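Local coordinates for UDP-glucose 6-dehydrogenase (Pyrobaculum islandicum, PDB 3VTF), which binds UDP-glucose and probably oxidises it to UDP-glucuronate with the reduction of two NAD(+), at residues A115-V120 and T145-T150; A122-V127 and G153-A158. All coordinates share one frame; numbering follows the deposited sequence.

Interaction 1. Residues A115-V120 and T145-T150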
loop_
_atom_site.group_PDB
_atom_site.type_symbol
_atom_site.label_atom_id
_atom_site.label_comp_id
_atom_site.label_asym_id
_atom_site.label_seq_id
_atom_site.Cartn_x
_atom_site.Cartn_y
_atom_site.Cartn_z
ATOM N N ALA A 115 -6.695 -19.982 11.060
ATOM C CA ALA A 115 -7.226 -20.753 9.948
ATOM C C ALA A 115 -7.708 -22.154 10.447
ATOM O O ALA A 115 -6.943 -22.874 11.075
ATOM C CB ALA A 115 -6.153 -20.979 8.850
ATOM N N ASP A 116 -8.901 -22.548 10.043
ATOM C CA ASP A 116 -9.449 -23.905 10.293
ATOM C C ASP A 116 -8.860 -24.748 9.154
ATOM O O ASP A 116 -9.323 -24.668 8.031
ATOM C CB ASP A 116 -10.978 -23.891 10.110
ATOM C CG ASP A 116 -11.627 -25.291 10.349
ATOM O OD1 ASP A 116 -10.943 -26.304 10.370
ATOM O OD2 ASP A 116 -12.815 -25.354 10.533
ATOM N N LEU A 117 -7.983 -25.672 9.487
ATOM C CA LEU A 117 -7.353 -26.557 8.477
ATOM C C LEU A 117 -7.928 -27.993 8.366
ATOM O O LEU A 117 -7.371 -28.889 7.652
ATOM C CB LEU A 117 -5.817 -26.626 8.704
ATOM C CG LEU A 117 -5.154 -25.218 8.513
ATOM C CD1 LEU A 117 -3.679 -25.351 8.911
ATOM C CD2 LEU A 117 -5.326 -24.682 7.066
ATOM N N ARG A 118 -9.060 -28.209 8.995
ATOM C CA ARG A 118 -9.679 -29.566 8.921
ATOM C C ARG A 118 -10.115 -29.971 7.540
ATOM O O ARG A 118 -9.973 -31.135 7.184
ATOM C CB ARG A 118 -10.913 -29.637 9.853
ATOM C CG ARG A 118 -10.595 -29.611 11.367
ATOM C CD ARG A 118 -11.962 -29.600 12.112
ATOM N NE ARG A 118 -12.722 -28.383 11.710
ATOM C CZ ARG A 118 -14.011 -28.361 11.504
ATOM N NH1 ARG A 118 -14.739 -29.486 11.695
ATOM N NH2 ARG A 118 -14.572 -27.241 11.053
ATOM N N TYR A 119 -10.648 -29.041 6.715
ATOM C CA TYR A 119 -11.061 -29.394 5.343
ATOM C C TYR A 119 -9.861 -29.781 4.483
ATOM O O TYR A 119 -9.927 -30.756 3.691
ATOM C CB TYR A 119 -11.815 -28.190 4.659
ATOM C CG TYR A 119 -13.021 -27.694 5.491
ATOM C CD1 TYR A 119 -14.284 -28.195 5.221
ATOM C CD2 TYR A 119 -12.870 -26.811 6.558
ATOM C CE1 TYR A 119 -15.402 -27.811 5.968
ATOM C CE2 TYR A 119 -13.967 -26.450 7.311
ATOM C CZ TYR A 119 -15.230 -26.966 7.026
ATOM O OH TYR A 119 -16.348 -26.563 7.775
ATOM N N VAL A 120 -8.772 -28.980 4.591
ATOM C CA VAL A 120 -7.522 -29.301 3.868
ATOM C C VAL A 120 -6.938 -30.671 4.370
ATOM O O VAL A 120 -6.487 -31.481 3.558
ATOM C CB VAL A 120 -6.490 -28.167 4.140
ATOM C CG1 VAL A 120 -5.037 -28.529 3.668
ATOM C CG2 VAL A 120 -6.979 -26.835 3.451
ATOM N N THR A 145 -5.952 -21.289 0.673
ATOM C CA THR A 145 -5.205 -20.362 1.443
ATOM C C THR A 145 -4.882 -20.937 2.798
ATOM O O THR A 145 -5.799 -21.157 3.603
ATOM C CB THR A 145 -6.013 -19.009 1.579
ATOM O OG1 THR A 145 -6.195 -18.520 0.219
ATOM C CG2 THR A 145 -5.132 -17.987 2.366
ATOM N N VAL A 146 -3.601 -21.243 3.016
ATOM C CA VAL A 146 -3.204 -21.960 4.198
ATOM C C VAL A 146 -1.997 -21.235 4.781
ATOM O O VAL A 146 -1.142 -20.654 4.065
ATOM C CB VAL A 146 -2.786 -23.420 3.902
ATOM C CG1 VAL A 146 -3.944 -24.307 3.506
ATOM C CG2 VAL A 146 -1.671 -23.469 2.771
ATOM N N PRO A 147 -1.865 -21.264 6.100
ATOM C CA PRO A 147 -0.710 -20.599 6.698
ATOM C C PRO A 147 0.618 -21.228 6.224
ATOM O O PRO A 147 0.666 -22.408 5.896
ATOM C CB PRO A 147 -0.896 -20.830 8.202
ATOM C CG PRO A 147 -2.400 -21.159 8.407
ATOM C CD PRO A 147 -2.848 -21.786 7.064
ATOM N N PRO A 148 1.696 -20.451 6.196
ATOM C CA PRO A 148 2.977 -20.951 5.720
ATOM C C PRO A 148 3.431 -22.113 6.537
ATOM O O PRO A 148 3.373 -22.031 7.767
ATOM C CB PRO A 148 3.929 -19.743 5.950
ATOM C CG PRO A 148 2.977 -18.503 5.739
ATOM C CD PRO A 148 1.671 -18.963 6.371
ATOM N N GLY A 149 3.908 -23.177 5.890
ATOM C CA GLY A 149 4.322 -24.374 6.622
ATOM C C GLY A 149 3.298 -25.440 6.432
ATOM O O GLY A 149 3.632 -26.617 6.654
ATOM N N THR A 150 2.062 -25.103 5.990
ATOM C CA THR A 150 1.008 -26.154 5.939
ATOM C C THR A 150 1.292 -27.209 4.857
ATOM O O THR A 150 0.988 -28.416 5.038
ATOM C CB THR A 150 -0.380 -25.499 5.614
ATOM O OG1 THR A 150 -0.688 -24.603 6.674
ATOM C CG2 THR A 150 -1.527 -26.488 5.497
#
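The forked end of L117 is the bump of this contact, pushed into a hollow whose walls are V146, P147 and T150. Its CD2 branch sits in the corner between P147 CD and the valine, 3.8 Å from V146 CG1; L117 and V146 cross at about a right angle. CD1 meets T150 tip to tip, 3.8 Å from T150 OG1. On one flank of the leucine, A115 CB rests against the CG-CD side of P147, 3.8 Å from P147 CG. On the other, V120 CG2 comes to 4.0 Å from V146 CG1, so that one methyl of V146 serves both L117 and V120. With OG1 anti to its own carbonyl carbon (chi1 -62°), T150 turns that hydroxyl back to P147 O at 2.7 Å, while CG2 stays with the leucine. P147 O also accepts from T150 N, closing a type II turn with G149 at its third position. With a valine in place of T150, P147 O loses its hydroxyl donor, and the turn would probably be less firmly held. L117 is the N-cap residue of helix 118-134, and the opposing turn leads into helix 151-160. T107 backs L117 and V120, L154 also touches L117, and helices 221-251 and 285-298 pack against P147 through Y229 and F295.

Interaction 2. Residues A122-V127 and G153-A158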
loop_
_atom_site.group_PDB
_atom_site.type_symbol
_atom_site.label_atom_id
_atom_site.label_comp_id
_atom_site.label_asym_id
_atom_site.label_seq_id
_atom_site.Cartn_x
_atom_site.Cartn_y
_atom_site.Cartn_z
ATOM N N ALA A 122 -8.490 -33.307 5.630
ATOM C CA ALA A 122 -9.314 -34.427 5.084
ATOM C C ALA A 122 -9.085 -34.599 3.635
ATOM O O ALA A 122 -9.031 -35.732 3.120
ATOM C CB ALA A 122 -10.836 -34.242 5.373
ATOM N N ALA A 123 -8.879 -33.479 2.881
ATOM C CA ALA A 123 -8.674 -33.643 1.459
ATOM C C ALA A 123 -7.281 -34.286 1.264
ATOM O O ALA A 123 -7.120 -35.100 0.377
ATOM C CB ALA A 123 -8.668 -32.248 0.782
ATOM N N ALA A 124 -6.290 -33.901 2.092
ATOM C CA ALA A 124 -4.912 -34.417 1.898
ATOM C C ALA A 124 -4.973 -35.977 2.200
ATOM O O ALA A 124 -4.283 -36.765 1.561
ATOM C CB ALA A 124 -3.934 -33.786 2.894
ATOM N N ARG A 125 -5.762 -36.367 3.181
ATOM C CA ARG A 125 -5.833 -37.835 3.529
ATOM C C ARG A 125 -6.472 -38.552 2.358
ATOM O O ARG A 125 -6.080 -39.681 1.993
ATOM C CB ARG A 125 -6.648 -38.042 4.821
ATOM C CG ARG A 125 -5.845 -37.581 6.039
ATOM C CD ARG A 125 -6.371 -38.097 7.410
ATOM N NE ARG A 125 -5.557 -37.480 8.489
ATOM C CZ ARG A 125 -4.334 -37.905 8.827
ATOM N NH1 ARG A 125 -3.844 -38.976 8.237
ATOM N NH2 ARG A 125 -3.580 -37.291 9.733
ATOM N N ALA A 126 -7.492 -37.917 1.739
ATOM C CA ALA A 126 -8.078 -38.546 0.549
ATOM C C ALA A 126 -7.103 -38.695 -0.578
ATOM O O ALA A 126 -7.105 -39.711 -1.302
ATOM C CB ALA A 126 -9.353 -37.828 0.075
ATOM N N VAL A 127 -6.266 -37.673 -0.757
ATOM C CA VAL A 127 -5.241 -37.715 -1.726
ATOM C C VAL A 127 -4.306 -38.876 -1.413
ATOM O O VAL A 127 -3.978 -39.640 -2.345
ATOM C CB VAL A 127 -4.477 -36.375 -1.833
ATOM C CG1 VAL A 127 -3.279 -36.559 -2.738
ATOM C CG2 VAL A 127 -5.422 -35.259 -2.471
ATOM N N GLY A 153 4.193 -29.379 5.863
ATOM C CA GLY A 153 3.905 -29.942 7.204
ATOM C C GLY A 153 2.661 -30.789 7.220
ATOM O O GLY A 153 2.685 -31.923 6.740
ATOM N N LEU A 154 1.543 -30.206 7.661
ATOM C CA LEU A 154 0.305 -30.929 7.756
ATOM C C LEU A 154 -0.058 -31.752 6.488
ATOM O O LEU A 154 -0.401 -32.926 6.585
ATOM C CB LEU A 154 -0.839 -29.928 8.060
ATOM C CG LEU A 154 -2.269 -30.464 7.821
ATOM C CD1 LEU A 154 -2.519 -31.615 8.777
ATOM C CD2 LEU A 154 -3.335 -29.429 8.045
ATOM N N VAL A 155 -0.048 -31.118 5.293
ATOM C CA VAL A 155 -0.534 -31.789 4.061
ATOM C C VAL A 155 0.427 -32.942 3.678
ATOM O O VAL A 155 -0.068 -34.070 3.493
ATOM C CB VAL A 155 -0.654 -30.768 2.874
ATOM C CG1 VAL A 155 -0.759 -31.463 1.510
ATOM C CG2 VAL A 155 -1.833 -29.778 3.109
ATOM N N ALA A 156 1.741 -32.707 3.665
ATOM C CA ALA A 156 2.684 -33.796 3.326
ATOM C C ALA A 156 2.555 -34.929 4.322
ATOM O O ALA A 156 2.658 -36.092 3.945
ATOM C CB ALA A 156 4.122 -33.305 3.258
ATOM N N ARG A 157 2.304 -34.575 5.571
ATOM C CA ARG A 157 2.187 -35.640 6.614
ATOM C C ARG A 157 0.904 -36.428 6.478
ATOM O O ARG A 157 0.928 -37.638 6.550
ATOM C CB ARG A 157 2.292 -35.036 8.027
ATOM C CG ARG A 157 2.205 -36.094 9.104
ATOM C CD ARG A 157 2.515 -35.500 10.498
ATOM N NE ARG A 157 1.714 -34.304 10.787
ATOM C CZ ARG A 157 0.403 -34.345 11.078
ATOM N NH1 ARG A 157 -0.266 -35.504 11.056
ATOM N NH2 ARG A 157 -0.280 -33.222 11.330
ATOM N N ALA A 158 -0.247 -35.731 6.292
ATOM C CA ALA A 158 -1.465 -36.402 6.147
ATOM C C ALA A 158 -1.514 -37.310 4.876
ATOM O O ALA A 158 -2.096 -38.440 4.920
ATOM C CB ALA A 158 -2.620 -35.364 6.155
#
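Two neighbouring helices of the NAD-binding domain pack here through small side chains, with an arginine lying over the outer part of the seam. Segments 122-127 and 153-158 run in roughly the same direction, their axes crossing at -34° and approaching to 8.4 Å. Alanines make this closeness possible: A124 CB lies 3.9 Å from A158 CB and also rests near the backbone oxygen of V155. Deeper in the groove, V155 brings CG1 to 4.2 Å from A124 CB; chi1 of 164° sets this branch anti to the valine's backbone N and turns it to the alanine. The two helices follow successive parallel strands, 100-103 and 139-142, in the Rossmann-like alpha/beta arrangement of this domain, and V155 reaches down to V140 and V142 of the sheet. R125 reaches across the seam with its chain extended from CG to NE. Its CG is 3.9 Å from A158 CB, and the same methyl lies under the centre of one guanidinium face, 4.1 Å from the plane. R157 comes alongside, pointing the same way, its NH1 4.0 Å from R125 NH2 near the edge of the R125 group; the guanidinium planes are 47° apart. This approach of like charges is probably eased by E161, which forms salt bridges with both arginines, while E121 and E162 bind R125 as well.

Interactions 1 and 2 are successive parts of one interface, their centres about 11 Å apart: the first joins the entrances to helices 118-134 and 151-160, the second their bodies. They meet directly where V120 CG1 packs 3.5 Å from V155 CG2 and L117 CB lies 3.8 Å from L154 CD2. T150 O probably accepts a hydrogen bond from V155 N, at 2.9 Å, tying the turn to the helix. Interaction 1 is nearer the presumed cofactor site: it includes T145, a predicted NAD(+) residue hydrogen-bonded through its carbonyl to T107, another. The V146 side chain is about 12 Å from bound UDP-glucose; in interaction 2, the V155 side chain is about 9 Å from that of T107.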